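Local coordinates for protein ATP-dependent RNA helicase HrpB (Escherichia coli, PDB 6EUD) that hydrolyses ATP to ADP and phosphate and acts as a DExH-box helicase that binds single-stranded RNA, at residues R86-N91 with I445-P450; L417-R422 with Q469-Q474; A719-Y722 with P728-A731. All blocks are in the same frame, centred on the assembly; numbering follows the deposited sequence.

Contact 1 of 3, residues R86-N91 with I445-P450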
# COMPACT_ATOMS: atom_id res chain seq x y z
N ARG A 86 26.44 -9.96 -10.62
CA ARG A 86 25.85 -8.89 -11.42
C ARG A 86 25.14 -7.88 -10.52
O ARG A 86 24.46 -8.26 -9.57
CB ARG A 86 24.86 -9.44 -12.44
CG ARG A 86 25.46 -10.33 -13.49
CD ARG A 86 24.39 -10.88 -14.40
NE ARG A 86 24.92 -11.92 -15.27
CZ ARG A 86 25.49 -11.68 -16.44
NH1 ARG A 86 25.58 -10.44 -16.88
NH2 ARG A 86 25.97 -12.68 -17.17
N MET A 87 25.29 -6.59 -10.81
CA MET A 87 24.63 -5.54 -10.03
C MET A 87 23.90 -4.54 -10.94
O MET A 87 23.88 -4.71 -12.16
CB MET A 87 25.65 -4.82 -9.15
CG MET A 87 26.16 -5.64 -7.96
SD MET A 87 27.96 -5.70 -7.80
CE MET A 87 28.38 -3.96 -7.89
N ARG A 88 23.32 -3.51 -10.34
CA ARG A 88 22.58 -2.50 -11.11
C ARG A 88 23.48 -1.67 -12.03
O ARG A 88 23.02 -1.16 -13.05
CB ARG A 88 21.80 -1.57 -10.17
CG ARG A 88 20.86 -0.61 -10.89
CD ARG A 88 19.84 0.00 -9.96
NE ARG A 88 20.31 1.24 -9.36
CZ ARG A 88 19.57 2.02 -8.57
NH1 ARG A 88 18.32 1.69 -8.29
NH2 ARG A 88 20.09 3.14 -8.07
N ALA A 89 24.75 -1.53 -11.67
CA ALA A 89 25.66 -0.72 -12.47
C ALA A 89 27.02 -1.36 -12.60
O ALA A 89 28.01 -0.66 -12.75
CB ALA A 89 25.80 0.68 -11.87
N GLN A 90 27.06 -2.69 -12.55
CA GLN A 90 28.31 -3.44 -12.73
C GLN A 90 28.06 -4.91 -13.08
O GLN A 90 27.18 -5.55 -12.51
CB GLN A 90 29.17 -3.33 -11.48
CG GLN A 90 30.45 -4.14 -11.53
CD GLN A 90 31.46 -3.70 -10.49
OE1 GLN A 90 31.25 -2.72 -9.77
NE2 GLN A 90 32.58 -4.41 -10.41
N ASN A 91 28.85 -5.45 -14.01
CA ASN A 91 28.78 -6.87 -14.36
C ASN A 91 30.15 -7.56 -14.31
O ASN A 91 31.16 -7.00 -14.74
CB ASN A 91 28.17 -7.05 -15.75
CG ASN A 91 26.66 -7.05 -15.71
OD1 ASN A 91 26.02 -8.10 -15.82
ND2 ASN A 91 26.07 -5.87 -15.55
N ILE A 445 20.56 11.25 -11.02
CA ILE A 445 20.51 12.05 -9.80
C ILE A 445 19.40 11.61 -8.84
O ILE A 445 19.66 11.38 -7.66
CB ILE A 445 20.30 13.54 -10.13
CG1 ILE A 445 21.51 14.06 -10.90
CG2 ILE A 445 20.10 14.35 -8.84
CD1 ILE A 445 21.37 15.47 -11.36
N LEU A 446 18.16 11.51 -9.33
CA LEU A 446 17.04 11.13 -8.47
C LEU A 446 17.18 9.71 -7.87
O LEU A 446 16.69 9.44 -6.79
CB LEU A 446 15.72 11.27 -9.24
CG LEU A 446 15.41 12.74 -9.57
CD1 LEU A 446 14.16 12.93 -10.44
CD2 LEU A 446 15.27 13.55 -8.29
N GLU A 447 17.88 8.81 -8.58
CA GLU A 447 18.21 7.47 -8.07
C GLU A 447 19.28 7.47 -6.96
O GLU A 447 19.27 6.61 -6.08
CB GLU A 447 18.70 6.57 -9.22
CG GLU A 447 17.63 6.08 -10.14
CD GLU A 447 18.15 5.23 -11.29
OE1 GLU A 447 19.38 4.98 -11.43
OE2 GLU A 447 17.28 4.78 -12.08
N GLU A 448 20.23 8.40 -7.05
CA GLU A 448 21.32 8.51 -6.09
C GLU A 448 21.54 9.97 -5.78
O GLU A 448 22.49 10.57 -6.28
CB GLU A 448 22.60 7.87 -6.63
CG GLU A 448 23.34 7.06 -5.58
CD GLU A 448 22.58 5.81 -5.18
OE1 GLU A 448 22.15 5.06 -6.08
OE2 GLU A 448 22.40 5.59 -3.96
N PRO A 449 20.64 10.55 -4.98
CA PRO A 449 20.61 11.99 -4.66
C PRO A 449 21.92 12.45 -4.02
O PRO A 449 22.57 11.66 -3.35
CB PRO A 449 19.44 12.11 -3.66
CG PRO A 449 18.60 10.90 -3.91
CD PRO A 449 19.56 9.81 -4.29
N PRO A 450 22.28 13.73 -4.21
CA PRO A 450 23.43 14.32 -3.52
C PRO A 450 23.30 14.11 -2.02
O PRO A 450 22.17 13.99 -1.51
CB PRO A 450 23.34 15.81 -3.86
CG PRO A 450 22.44 15.90 -5.00
CD PRO A 450 21.49 14.75 -4.92
O HOH W 1 21.63 4.53 -10.03

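Contact 2 of 3, residues L417-R422 with Q469-Q474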
# COMPACT_ATOMS: atom_id res chain seq x y z
N LEU A 417 13.25 -0.21 -20.09
CA LEU A 417 14.29 0.46 -19.32
C LEU A 417 14.50 -0.19 -17.96
O LEU A 417 15.62 -0.22 -17.44
CB LEU A 417 13.98 1.94 -19.12
CG LEU A 417 13.90 2.84 -20.34
CD1 LEU A 417 13.74 4.26 -19.87
CD2 LEU A 417 15.13 2.70 -21.22
N GLY A 418 13.42 -0.70 -17.37
CA GLY A 418 13.51 -1.45 -16.13
C GLY A 418 13.65 -0.55 -14.92
O GLY A 418 13.82 -0.99 -13.81
N ASN A 419 13.55 0.74 -15.19
CA ASN A 419 13.79 1.80 -14.25
C ASN A 419 12.62 2.02 -13.30
O ASN A 419 11.54 1.43 -13.50
CB ASN A 419 14.03 3.10 -15.06
CG ASN A 419 15.16 3.86 -14.54
OD1 ASN A 419 16.05 3.28 -13.93
ND2 ASN A 419 15.15 5.17 -14.74
N ASP A 420 12.79 2.90 -12.30
CA ASP A 420 11.61 3.39 -11.61
C ASP A 420 10.68 4.01 -12.65
O ASP A 420 11.14 4.82 -13.46
CB ASP A 420 11.93 4.43 -10.54
CG ASP A 420 10.68 5.19 -10.10
OD1 ASP A 420 9.96 4.71 -9.19
OD2 ASP A 420 10.40 6.25 -10.67
N PRO A 421 9.38 3.63 -12.64
CA PRO A 421 8.42 4.03 -13.68
C PRO A 421 8.33 5.53 -13.95
O PRO A 421 8.28 5.90 -15.11
CB PRO A 421 7.09 3.50 -13.15
CG PRO A 421 7.49 2.28 -12.37
CD PRO A 421 8.80 2.65 -11.71
N ARG A 422 8.31 6.36 -12.92
CA ARG A 422 8.31 7.81 -13.11
C ARG A 422 9.57 8.23 -13.89
O ARG A 422 9.50 9.00 -14.83
CB ARG A 422 8.21 8.54 -11.76
CG ARG A 422 6.89 8.27 -11.01
CD ARG A 422 6.85 8.86 -9.56
NE ARG A 422 6.02 10.04 -9.52
CZ ARG A 422 4.90 10.17 -8.83
NH1 ARG A 422 4.45 9.21 -8.04
NH2 ARG A 422 4.23 11.30 -8.91
N GLN A 469 27.29 10.13 -14.20
CA GLN A 469 27.62 10.01 -15.61
C GLN A 469 27.56 8.56 -16.08
O GLN A 469 26.95 8.28 -17.11
CB GLN A 469 28.99 10.62 -15.91
CG GLN A 469 29.22 10.84 -17.37
CD GLN A 469 30.13 12.00 -17.67
OE1 GLN A 469 29.68 13.12 -17.76
NE2 GLN A 469 31.41 11.75 -17.76
N GLN A 470 28.11 7.65 -15.29
CA GLN A 470 28.10 6.24 -15.63
C GLN A 470 26.67 5.73 -15.77
O GLN A 470 26.33 5.05 -16.75
CB GLN A 470 28.85 5.43 -14.58
CG GLN A 470 28.96 3.97 -14.94
CD GLN A 470 29.71 3.16 -13.90
OE1 GLN A 470 29.31 3.10 -12.73
NE2 GLN A 470 30.82 2.56 -14.31
N ARG A 471 25.84 6.09 -14.80
CA ARG A 471 24.46 5.64 -14.82
C ARG A 471 23.71 6.20 -16.02
O ARG A 471 22.92 5.50 -16.65
CB ARG A 471 23.76 6.03 -13.52
CG ARG A 471 22.32 5.65 -13.48
CD ARG A 471 22.11 4.15 -13.66
NE ARG A 471 20.72 3.82 -13.32
CZ ARG A 471 20.12 2.68 -13.64
NH1 ARG A 471 20.77 1.75 -14.34
NH2 ARG A 471 18.86 2.47 -13.28
N SER A 472 23.97 7.47 -16.33
CA SER A 472 23.36 8.13 -17.49
C SER A 472 23.64 7.38 -18.78
O SER A 472 22.72 7.13 -19.57
CB SER A 472 23.85 9.57 -17.62
OG SER A 472 23.46 10.32 -16.50
N GLN A 473 24.92 7.04 -19.00
CA GLN A 473 25.35 6.30 -20.18
C GLN A 473 24.62 4.95 -20.26
O GLN A 473 24.18 4.56 -21.35
CB GLN A 473 26.87 6.09 -20.16
CG GLN A 473 27.69 7.37 -20.28
CD GLN A 473 29.19 7.10 -20.22
OE1 GLN A 473 29.63 6.09 -19.66
NE2 GLN A 473 29.97 8.00 -20.81
N GLN A 474 24.49 4.27 -19.12
CA GLN A 474 23.77 2.99 -19.04
C GLN A 474 22.28 3.13 -19.42
O GLN A 474 21.73 2.32 -20.18
CB GLN A 474 23.91 2.38 -17.64
CG GLN A 474 23.28 0.99 -17.51
CD GLN A 474 23.26 0.47 -16.08
OE1 GLN A 474 23.30 1.24 -15.12
NE2 GLN A 474 23.20 -0.85 -15.93

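Contact 3 of 3, residues A719-Y722 with P728-A731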
# COMPACT_ATOMS: atom_id res chain seq x y z
N ALA A 719 -50.23 3.64 1.75
CA ALA A 719 -48.84 3.97 1.50
C ALA A 719 -47.92 3.23 2.46
O ALA A 719 -48.16 3.20 3.66
CB ALA A 719 -48.62 5.47 1.64
N ILE A 720 -46.87 2.63 1.92
CA ILE A 720 -45.82 2.07 2.75
C ILE A 720 -44.77 3.15 3.03
O ILE A 720 -44.38 3.89 2.14
CB ILE A 720 -45.18 0.86 2.05
CG1 ILE A 720 -46.22 -0.26 1.87
CG2 ILE A 720 -43.96 0.39 2.82
CD1 ILE A 720 -45.65 -1.53 1.23
N ARG A 721 -44.33 3.24 4.28
CA ARG A 721 -43.38 4.26 4.69
C ARG A 721 -42.00 3.63 4.82
O ARG A 721 -41.72 2.88 5.77
CB ARG A 721 -43.83 4.92 6.01
CG ARG A 721 -43.09 6.22 6.40
CD ARG A 721 -42.93 6.35 7.93
NE ARG A 721 -44.18 6.05 8.61
CZ ARG A 721 -44.29 5.46 9.80
NH1 ARG A 721 -43.21 5.10 10.49
NH2 ARG A 721 -45.49 5.23 10.29
N TYR A 722 -41.13 3.89 3.86
CA TYR A 722 -39.80 3.31 3.93
C TYR A 722 -38.88 4.20 4.73
O TYR A 722 -39.14 5.40 4.91
CB TYR A 722 -39.24 3.07 2.53
CG TYR A 722 -39.99 2.02 1.75
CD1 TYR A 722 -39.62 0.69 1.80
CD2 TYR A 722 -41.11 2.37 0.99
CE1 TYR A 722 -40.33 -0.27 1.09
CE2 TYR A 722 -41.81 1.44 0.28
CZ TYR A 722 -41.41 0.12 0.33
OH TYR A 722 -42.12 -0.81 -0.37
N PRO A 728 -40.02 -1.20 7.07
CA PRO A 728 -41.07 -0.51 6.32
C PRO A 728 -42.39 -0.56 7.10
O PRO A 728 -42.77 -1.62 7.64
CB PRO A 728 -41.15 -1.29 5.01
CG PRO A 728 -40.62 -2.66 5.37
CD PRO A 728 -39.59 -2.45 6.42
N ALA A 729 -43.08 0.58 7.18
CA ALA A 729 -44.26 0.66 8.03
C ALA A 729 -45.53 0.90 7.22
O ALA A 729 -45.52 1.49 6.14
CB ALA A 729 -44.09 1.74 9.08
N LEU A 730 -46.64 0.44 7.75
CA LEU A 730 -47.91 0.63 7.09
C LEU A 730 -48.97 1.07 8.09
O LEU A 730 -49.41 0.27 8.93
CB LEU A 730 -48.33 -0.67 6.41
CG LEU A 730 -49.57 -0.58 5.53
CD1 LEU A 730 -49.17 -0.37 4.07
CD2 LEU A 730 -50.37 -1.83 5.70
N ALA A 731 -49.38 2.33 8.00
CA ALA A 731 -50.40 2.87 8.89
C ALA A 731 -51.77 2.60 8.31
O ALA A 731 -52.11 3.14 7.25
CB ALA A 731 -50.19 4.35 9.11

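Contact 1 of 3, residues R86-N91 with I445-P450
Arg88 and Glu447 mark the closest approach of the two backbones, yet their CA atoms stay 11.3 Å apart, so only long side chains bridge the gap. Arg88 sits in the tight turn between strands 83-87 and 90-92, which the bond from Met87 N to Gln90 O (2.7 Å) helps to close. Glu447 ends helix 433-447, and Glu448 is the first residue to leave it. Arg88 points its chain across with CG anti to the backbone N (chi1 -172°) and bends at chi3, which brings NH2 between the two acids.

The contact is a three-residue salt-bridge network at the surface. It joins the edge of the ATP-binding, P-loop NTPase domain to the helical region holding helices 421-429, 433-447 and 466-479. Glu448 OE1 lies near the guanidinium plane, 3.4 Å from Arg88 NH2. Glu447 OE1 is placed differently. It stands over one face of the guanidinium, toward its rim, at a long 3.9 Å from Arg88 NH2, and no N-H points at it. Charge alone acts there, with the carboxylate and guanidinium planes 33° apart.

A water fills in where the direct bond is missing. It donates to Glu447 OE1 at 2.7 Å and accepts a weak bond from Arg88 NH2. Glu447 has its stronger partner in Arg471 of helix 466-479. The positive charge of Arg88 probably offsets the negative charge of the two carboxylates near the C-terminal end of the helix. The backbone of Arg88 is held as well: its N bonds to Glu104 OE2 and its O probably to Gln474 NE2.

Contact 2 of 3, residues L417-R422 with Q469-Q474
Asn419 and Arg471 are the two residues that touch here, where the short link between helices 409-417 and 421-429 meets the side of helix 466-479. The two side chains run past one another head to tail, with amide and guanidinium planes 59° apart. The nearest atoms are Asn419 OD1 and Arg471 NH2, at 3.0 Å. Arg471 is bent at chi2 (58°), and its end comes nearer to Asn419 than the start of its chain would suggest.

Arg471's strongest partner is Glu447, which forms a salt bridge to NE. With a leucine here, Glu447 would probably be left without its main positive mate.

Further out, the link itself is shaped by Gly418, whose positive phi of 79° suits a glycine just past the end of a helix. Asp420 is the N-cap of helix 421-429, and its OD2 accepts from Leu423 N. On the other side, Gln474 lies about one turn along from Arg471. Arg471 NH1 donates to Gln474 OE1 at 2.7 Å; this oxygen lies almost in the guanidinium plane, but NH1 sits well above the plane of the Gln474 amide.

Contact 3 of 3, residues A719-Y722 with P728-A731
Arg721 and Ala729 face each other as an antiparallel hydrogen-bonded pair in a beta hairpin. Its strands, 717-721 and 729-733, belong to a mixed sheet of the C-terminal region. Arg721 N donates to Ala729 O at 2.8 Å, nearly straight and in the carbonyl plane. Ala729 N returns a bond to Arg721 O at 3.0 Å. The short segments 719-721 and 729-731 run 136° apart in direction, well short of strictly antiparallel.

The buried face is the tight one. Ile720 CG2 packs alongside Pro728 CB at 3.9 Å. CG1 of Ile720 meets Leu730 CD1 at 3.7 Å. Pro728 CB also touches the Tyr722 ring, and Ile720 CG2 stands over one face of that ring near its rim. Ile746, and Trp646 of helix 631-646, close in around Pro728, while Tyr722 OH bonds to Pro707 O.

The other face is more open to solvent. Arg721 is exposed there, and bends at chi2 and chi3 carry its chain across to the neighbouring strand. Its NH2 forms a salt bridge with Glu756 on strand 751-758. Ala729 CB sits against one face of the guanidinium, offset toward its rim, 3.7 Å from Arg721 NH1.

How the contacts relate
Contacts 1 and 2 form one cluster, with centres 8 Å apart. Arg471 NE of contact 2 reaches Glu447 OE1 of contact 1 at 2.6 Å, in a salt bridge. Gln474 NE2 probably bonds to Arg88 O at 2.9 Å. Their segments alternate along the chain. Helix 466-479 meets both the turn of the ATP-binding domain and the link before helix 421-429. Contact 3 is separate, within the C-terminal region on the opposite side of the chain's centre. Its centre lies about 70 Å from that of contact 1 and about 67 Å from that of contact 2. None of the three lies at the predicted ATP site or the DEFH box.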